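Long-range contact in serine protease MT3772 (Mycobacterium tuberculosis, PDB 3K6Y), which is a membrane-associated serine protease probably required for the resistance of the bacterium to oxidative stress and acid, deposited here as its chymotrypsin-like protease domain: residues S66-S80 / I224-V236. Residues are numbered along the deposited sequence; the frame is centred on the assembly and turned at random.
Sequences SPDRVMTNAHVVAGS and IGATQPVGTGACV
In this chymotrypsin-like double barrel, the C-terminal tail 224-236 runs back across the first barrel and grips it at two places, R69 with I224 at the start of strand 69-72 and the type II turn V77-S80 with T232. That turn begins two residues after H75, the predicted proton acceptor of the triad with D104 and S183. At the first site the R69 side chain, bent at the CB-CG bond (chi2 -71°), lays its CG against I224 CG1 at 3.7 Å and turns NE onto I224 O, a nearly straight bond of 2.8 Å within the guanidinium plane. NH1 is bonded to D68 O, which fixes the rotation of the flat group from its other end. I224 CD1 extends on to S66 CB.

T232 holds the second site through both backbone and side chain. Its carbonyl accepts G79 N at 2.9 Å, the N-H arriving from above the carbonyl plane, while OG1, set between backbone N and carbonyl carbon (chi1 52°), donates to a lone pair of S80 O at 2.8 Å. The turn is braced internally, since V77 O accepts both S80 N and S80 OG. Beyond it C235 forms the disulfide with C54, and V236 CG2 meets A78 CB at 3.9 Å. One water closes the end of the contact, donating to A78 O at 2.8 Å and accepting from V236 N.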
ATOM      1  N   SER A  66       3.354  23.880   4.065  1.00  8.24           N
ATOM      2  CA  SER A  66       2.777  24.578   5.216  1.00  8.49           C
ATOM      3  C   SER A  66       3.797  24.281   6.332  1.00  8.53           C
ATOM      4  O   SER A  66       4.565  23.328   6.228  1.00  8.79           O
ATOM      5  CB  SER A  66       1.399  24.003   5.516  1.00  9.63           C
ATOM      6  OG  SER A  66       0.667  24.819   6.420  1.00 10.06           O
ATOM      7  N   PRO A  67       3.823  25.070   7.422  1.00  8.44           N
ATOM      8  CA  PRO A  67       4.823  24.725   8.455  1.00  8.97           C
ATOM      9  C   PRO A  67       4.784  23.244   8.872  1.00  8.92           C
ATOM     10  O   PRO A  67       3.692  22.690   9.102  1.00  8.99           O
ATOM     11  CB  PRO A  67       4.466  25.677   9.607  1.00  9.58           C
ATOM     12  CG  PRO A  67       3.927  26.901   8.854  1.00 10.25           C
ATOM     13  CD  PRO A  67       3.095  26.320   7.723  1.00  9.68           C
ATOM     14  N   ASP A  68       5.952  22.605   8.907  1.00  8.50           N
ATOM     15  CA  ASP A  68       6.030  21.210   9.336  1.00  8.79           C
ATOM     16  C   ASP A  68       5.285  20.236   8.427  1.00  8.58           C
ATOM     17  O   ASP A  68       4.970  19.114   8.851  1.00  8.62           O
ATOM     18  CB  ASP A  68       5.633  21.035  10.795  1.00  9.88           C
ATOM     19  CG  ASP A  68       6.574  21.722  11.751  1.00 11.85           C
ATOM     20  OD1 ASP A  68       7.565  22.333  11.323  1.00 12.77           O
ATOM     21  OD2 ASP A  68       6.316  21.585  12.964  1.00 14.94           O
ATOM     22  N   ARG A  69       5.062  20.621   7.162  1.00  8.11           N
ATOM     23  CA  ARG A  69       4.399  19.742   6.188  1.00  8.12           C
ATOM     24  C   ARG A  69       5.123  19.812   4.859  1.00  8.17           C
ATOM     25  O   ARG A  69       5.372  20.893   4.327  1.00  8.75           O
ATOM     26  CB  ARG A  69       2.927  20.139   5.985  1.00  8.52           C
ATOM     27  CG  ARG A  69       2.006  19.911   7.182  1.00  8.08           C
ATOM     28  CD  ARG A  69       1.794  18.417   7.371  1.00  9.53           C
ATOM     29  NE  ARG A  69       0.868  18.049   8.442  1.00  9.52           N
ATOM     30  CZ  ARG A  69       1.215  17.913   9.716  1.00  9.13           C
ATOM     31  NH1 ARG A  69       2.447  18.239  10.112  1.00  9.22           N
ATOM     32  NH2 ARG A  69       0.312  17.485  10.587  1.00 10.04           N
ATOM     33  N   VAL A  70       5.473  18.635   4.336  1.00  7.39           N
ATOM     34  CA  VAL A  70       6.228  18.516   3.100  1.00  7.81           C
ATOM     35  C   VAL A  70       5.427  17.672   2.094  1.00  7.67           C
ATOM     36  O   VAL A  70       4.886  16.616   2.457  1.00  9.35           O
ATOM     37  CB  VAL A  70       7.586  17.859   3.380  1.00  7.81           C
ATOM     38  CG1 VAL A  70       8.279  17.393   2.099  1.00  9.05           C
ATOM     39  CG2 VAL A  70       8.480  18.842   4.098  1.00  9.55           C
ATOM     40  N   MET A  71       5.344  18.136   0.846  1.00  7.68           N
ATOM     41  CA  MET A  71       4.735  17.343  -0.216  1.00  8.38           C
ATOM     42  C   MET A  71       5.856  16.678  -1.041  1.00  8.76           C
ATOM     43  O   MET A  71       6.914  17.298  -1.302  1.00  8.49           O
ATOM     44  CB  MET A  71       3.856  18.220  -1.129  1.00  9.18           C
ATOM     45  CG  MET A  71       3.207  17.399  -2.241  1.00 10.10           C
ATOM     46  SD  MET A  71       1.949  18.333  -3.153  1.00 11.04           S
ATOM     47  CE  MET A  71       0.581  18.386  -1.990  1.00 12.11           C
ATOM     48  N   THR A  72       5.590  15.446  -1.474  1.00  8.63           N
ATOM     49  CA  THR A  72       6.458  14.728  -2.399  1.00  9.04           C
ATOM     50  C   THR A  72       5.574  13.784  -3.218  1.00  8.33           C
ATOM     51  O   THR A  72       4.349  13.812  -3.073  1.00  9.23           O
ATOM     52  CB  THR A  72       7.584  13.971  -1.643  1.00  9.75           C
ATOM     53  OG1 THR A  72       8.514  13.411  -2.586  1.00  9.80           O
ATOM     54  CG2 THR A  72       7.059  12.856  -0.730  1.00 10.73           C
ATOM     55  N   ASN A  73       6.173  12.983  -4.096  1.00  9.22           N
ATOM     56  CA  ASN A  73       5.389  11.946  -4.761  1.00  9.37           C
ATOM     57  C   ASN A  73       5.233  10.723  -3.881  1.00  9.14           C
ATOM     58  O   ASN A  73       6.123  10.421  -3.078  1.00 10.19           O
ATOM     59  CB  ASN A  73       6.037  11.512  -6.075  1.00 10.63           C
ATOM     60  CG  ASN A  73       5.979  12.580  -7.161  1.00 11.93           C
ATOM     61  OD1 ASN A  73       6.995  12.879  -7.777  1.00 15.93           O
ATOM     62  ND2 ASN A  73       4.788  13.102  -7.444  1.00 13.66           N
ATOM     63  N   ALA A  74       4.133   9.993  -4.072  1.00  8.98           N
ATOM     64  CA  ALA A  74       3.983   8.730  -3.364  1.00  9.64           C
ATOM     65  C   ALA A  74       5.135   7.784  -3.703  1.00  9.46           C
ATOM     66  O   ALA A  74       5.639   7.087  -2.831  1.00  9.57           O
ATOM     67  CB  ALA A  74       2.644   8.091  -3.681  1.00 10.02           C
ATOM     68  N   HIS A  75       5.574   7.767  -4.963  1.00  9.64           N
ATOM     69  CA  HIS A  75       6.607   6.803  -5.345  1.00 10.46           C
ATOM     70  C   HIS A  75       7.967   7.116  -4.739  1.00 10.59           C
ATOM     71  O   HIS A  75       8.856   6.275  -4.762  1.00 12.26           O
ATOM     72  CB  HIS A  75       6.704   6.639  -6.864  1.00 10.87           C
ATOM     73  CG  HIS A  75       7.336   7.802  -7.579  1.00 10.71           C
ATOM     74  ND1 HIS A  75       6.604   8.727  -8.304  1.00 11.75           N
ATOM     75  CD2 HIS A  75       8.638   8.153  -7.739  1.00 11.93           C
ATOM     76  CE1 HIS A  75       7.433   9.589  -8.877  1.00 12.65           C
ATOM     77  NE2 HIS A  75       8.669   9.269  -8.540  1.00 13.33           N
ATOM     78  N   VAL A  76       8.138   8.299  -4.154  1.00 10.06           N
ATOM     79  CA  VAL A  76       9.384   8.601  -3.453  1.00 10.10           C
ATOM     80  C   VAL A  76       9.470   7.869  -2.108  1.00  9.90           C
ATOM     81  O   VAL A  76      10.570   7.647  -1.610  1.00 10.98           O
ATOM     82  CB  VAL A  76       9.541  10.131  -3.320  1.00 10.07           C
ATOM     83  CG1 VAL A  76      10.636  10.558  -2.365  1.00 11.73           C
ATOM     84  CG2 VAL A  76       9.785  10.714  -4.682  1.00 11.80           C
ATOM     85  N   VAL A  77       8.319   7.470  -1.545  1.00  8.76           N
ATOM     86  CA  VAL A  77       8.296   6.775  -0.268  1.00  9.43           C
ATOM     87  C   VAL A  77       7.658   5.386  -0.345  1.00  9.68           C
ATOM     88  O   VAL A  77       7.608   4.687   0.666  1.00  9.89           O
ATOM     89  CB  VAL A  77       7.572   7.635   0.843  1.00  9.58           C
ATOM     90  CG1 VAL A  77       8.296   8.959   1.047  1.00 10.34           C
ATOM     91  CG2 VAL A  77       6.092   7.870   0.511  1.00 11.15           C
ATOM     92  N   ALA A  78       7.204   4.980  -1.531  1.00  9.87           N
ATOM     93  CA  ALA A  78       6.479   3.712  -1.687  1.00  9.73           C
ATOM     94  C   ALA A  78       7.300   2.525  -1.213  1.00 10.14           C
ATOM     95  O   ALA A  78       8.440   2.361  -1.619  1.00 10.81           O
ATOM     96  CB  ALA A  78       6.100   3.518  -3.132  1.00 10.84           C
ATOM     97  N   GLY A  79       6.709   1.708  -0.347  1.00  9.97           N
ATOM     98  CA  GLY A  79       7.361   0.504   0.140  1.00 11.12           C
ATOM     99  C   GLY A  79       8.341   0.719   1.267  1.00 11.06           C
ATOM    100  O   GLY A  79       8.894  -0.244   1.772  1.00 12.75           O
ATOM    101  N   SER A  80       8.566   1.971   1.664  1.00 10.46           N
ATOM    102  CA  SER A  80       9.561   2.269   2.669  1.00 10.46           C
ATOM    103  C   SER A  80       9.048   2.055   4.075  1.00 10.55           C
ATOM    104  O   SER A  80       7.838   2.009   4.314  1.00 11.20           O
ATOM    105  CB  SER A  80      10.015   3.720   2.548  1.00 11.33           C
ATOM    106  OG  SER A  80       9.007   4.648   2.919  1.00 10.99           O
ATOM    107  N   ILE A 224      -4.167  17.500   5.015  1.00 10.80           N
ATOM    108  CA  ILE A 224      -2.924  18.050   5.579  1.00 10.91           C
ATOM    109  C   ILE A 224      -2.936  18.054   7.112  1.00 10.46           C
ATOM    110  O   ILE A 224      -1.890  18.060   7.745  1.00 11.14           O
ATOM    111  CB  ILE A 224      -2.620  19.453   5.031  1.00 10.67           C
ATOM    112  CG1 ILE A 224      -1.155  19.823   5.265  1.00 11.77           C
ATOM    113  CG2 ILE A 224      -3.597  20.519   5.607  1.00 11.74           C
ATOM    114  CD1 ILE A 224      -0.766  21.140   4.575  1.00 11.58           C
ATOM    115  N   GLY A 225      -4.117  18.014   7.717  1.00 10.24           N
ATOM    116  CA  GLY A 225      -4.227  18.019   9.161  1.00 11.14           C
ATOM    117  C   GLY A 225      -4.030  16.664   9.795  1.00 11.49           C
ATOM    118  O   GLY A 225      -4.076  16.552  11.009  1.00 13.32           O
ATOM    119  N   ALA A 226      -3.809  15.634   8.980  1.00 11.22           N
ATOM    120  CA  ALA A 226      -3.540  14.310   9.515  1.00 12.03           C
ATOM    121  C   ALA A 226      -2.238  14.269  10.310  1.00 11.97           C
ATOM    122  O   ALA A 226      -1.273  14.999  10.045  1.00 12.03           O
ATOM    123  CB  ALA A 226      -3.495  13.316   8.403  1.00 12.55           C
ATOM    124  N   THR A 227      -2.244  13.407  11.313  1.00 12.80           N
ATOM    125  CA  THR A 227      -1.114  13.259  12.193  1.00 13.36           C
ATOM    126  C   THR A 227      -0.629  11.814  12.334  1.00 12.63           C
ATOM    127  O   THR A 227       0.529  11.588  12.644  1.00 14.24           O
ATOM    128  CB  THR A 227      -1.442  13.783  13.609  1.00 14.34           C
ATOM    129  OG1 THR A 227      -2.661  13.193  14.067  1.00 18.50           O
ATOM    130  CG2 THR A 227      -1.594  15.310  13.619  1.00 16.41           C
ATOM    131  N   GLN A 228      -1.499  10.841  12.058  1.00 12.79           N
ATOM    132  CA  GLN A 228      -1.145   9.434  12.261  1.00 12.82           C
ATOM    133  C   GLN A 228      -0.497   8.844  11.023  1.00 12.01           C
ATOM    134  O   GLN A 228      -0.828   9.239   9.913  1.00 12.04           O
ATOM    135  CB  GLN A 228      -2.406   8.650  12.614  1.00 13.42           C
ATOM    136  CG  GLN A 228      -3.064   9.115  13.882  1.00 16.58           C
ATOM    137  CD  GLN A 228      -2.088   9.198  15.003  1.00 18.77           C
ATOM    138  OE1 GLN A 228      -1.404   8.217  15.334  1.00 22.39           O
ATOM    139  NE2 GLN A 228      -1.966  10.392  15.589  1.00 22.78           N
ATOM    140  N   PRO A 229       0.415   7.883  11.186  1.00 11.40           N
ATOM    141  CA  PRO A 229       1.014   7.295   9.980  1.00 11.00           C
ATOM    142  C   PRO A 229       0.032   6.462   9.172  1.00 10.55           C
ATOM    143  O   PRO A 229      -0.779   5.715   9.731  1.00 12.26           O
ATOM    144  CB  PRO A 229       2.122   6.391  10.526  1.00 12.31           C
ATOM    145  CG  PRO A 229       1.726   6.095  11.934  1.00 13.54           C
ATOM    146  CD  PRO A 229       0.962   7.315  12.434  1.00 12.54           C
ATOM    147  N   VAL A 230       0.143   6.562   7.855  1.00 10.28           N
ATOM    148  CA  VAL A 230      -0.642   5.716   6.958  1.00 12.31           C
ATOM    149  C   VAL A 230       0.411   4.778   6.308  1.00 13.67           C
ATOM    150  O   VAL A 230       1.610   5.081   6.322  1.00 16.46           O
ATOM    151  CB  VAL A 230      -1.453   6.575   5.941  1.00 10.97           C
ATOM    152  CG1 VAL A 230      -2.412   7.503   6.689  1.00 12.43           C
ATOM    153  CG2 VAL A 230      -0.546   7.377   4.998  1.00 10.96           C
ATOM    154  N   GLY A 231       0.009   3.682   5.726  1.00 16.59           N
ATOM    155  CA  GLY A 231       1.090   2.865   5.142  1.00 14.37           C
ATOM    156  C   GLY A 231       1.703   3.487   3.891  1.00 13.19           C
ATOM    157  O   GLY A 231       1.176   4.465   3.331  1.00 13.63           O
ATOM    158  N   THR A 232       2.773   2.868   3.406  1.00 11.85           N
ATOM    159  CA  THR A 232       3.414   3.276   2.161  1.00 11.34           C
ATOM    160  C   THR A 232       3.244   2.245   1.057  1.00 11.09           C
ATOM    161  O   THR A 232       3.944   2.298   0.041  1.00 11.58           O
ATOM    162  CB  THR A 232       4.884   3.563   2.366  1.00 11.61           C
ATOM    163  OG1 THR A 232       5.448   2.424   3.014  1.00 13.67           O
ATOM    164  CG2 THR A 232       5.079   4.835   3.192  1.00 13.36           C
ATOM    165  N   GLY A 233       2.296   1.328   1.204  1.00 11.75           N
ATOM    166  CA  GLY A 233       1.918   0.462   0.098  1.00 13.20           C
ATOM    167  C   GLY A 233       2.998  -0.507  -0.363  1.00 13.29           C
ATOM    168  O   GLY A 233       3.872  -0.939   0.398  1.00 14.30           O
ATOM    169  N   ALA A 234       2.925  -0.869  -1.637  1.00 13.40           N
ATOM    170  CA  ALA A 234       3.816  -1.854  -2.223  1.00 13.61           C
ATOM    171  C   ALA A 234       5.061  -1.188  -2.769  1.00 13.77           C
ATOM    172  O   ALA A 234       5.090   0.014  -3.058  1.00 14.68           O
ATOM    173  CB  ALA A 234       3.102  -2.596  -3.340  1.00 14.28           C
ATOM    174  N   CYS A 235       6.093  -1.991  -2.970  1.00 13.37           N
ATOM    175  CA  CYS A 235       7.264  -1.547  -3.712  1.00 14.00           C
ATOM    176  C   CYS A 235       6.891  -1.322  -5.157  1.00 14.66           C
ATOM    177  O   CYS A 235       6.156  -2.126  -5.765  1.00 15.52           O
ATOM    178  CB  CYS A 235       8.366  -2.602  -3.647  1.00 14.82           C
ATOM    179  SG  CYS A 235       8.870  -2.926  -1.942  1.00 16.21           S
ATOM    180  N   VAL A 236       7.371  -0.228  -5.723  1.00 15.72           N
ATOM    181  CA  VAL A 236       7.129  -0.004  -7.138  1.00 18.29           C
ATOM    182  C   VAL A 236       7.961  -1.039  -7.914  1.00 21.54           C
ATOM    183  O   VAL A 236       9.108  -1.284  -7.552  1.00 22.57           O
ATOM    184  CB  VAL A 236       7.401   1.463  -7.508  1.00 18.49           C
ATOM    185  CG1 VAL A 236       7.325   1.690  -9.003  1.00 19.73           C
ATOM    186  CG2 VAL A 236       6.423   2.390  -6.800  1.00 19.00           C
TER
HETATM  187  O   HOH W   1       9.094   1.592  -4.250  1.00 14.05           O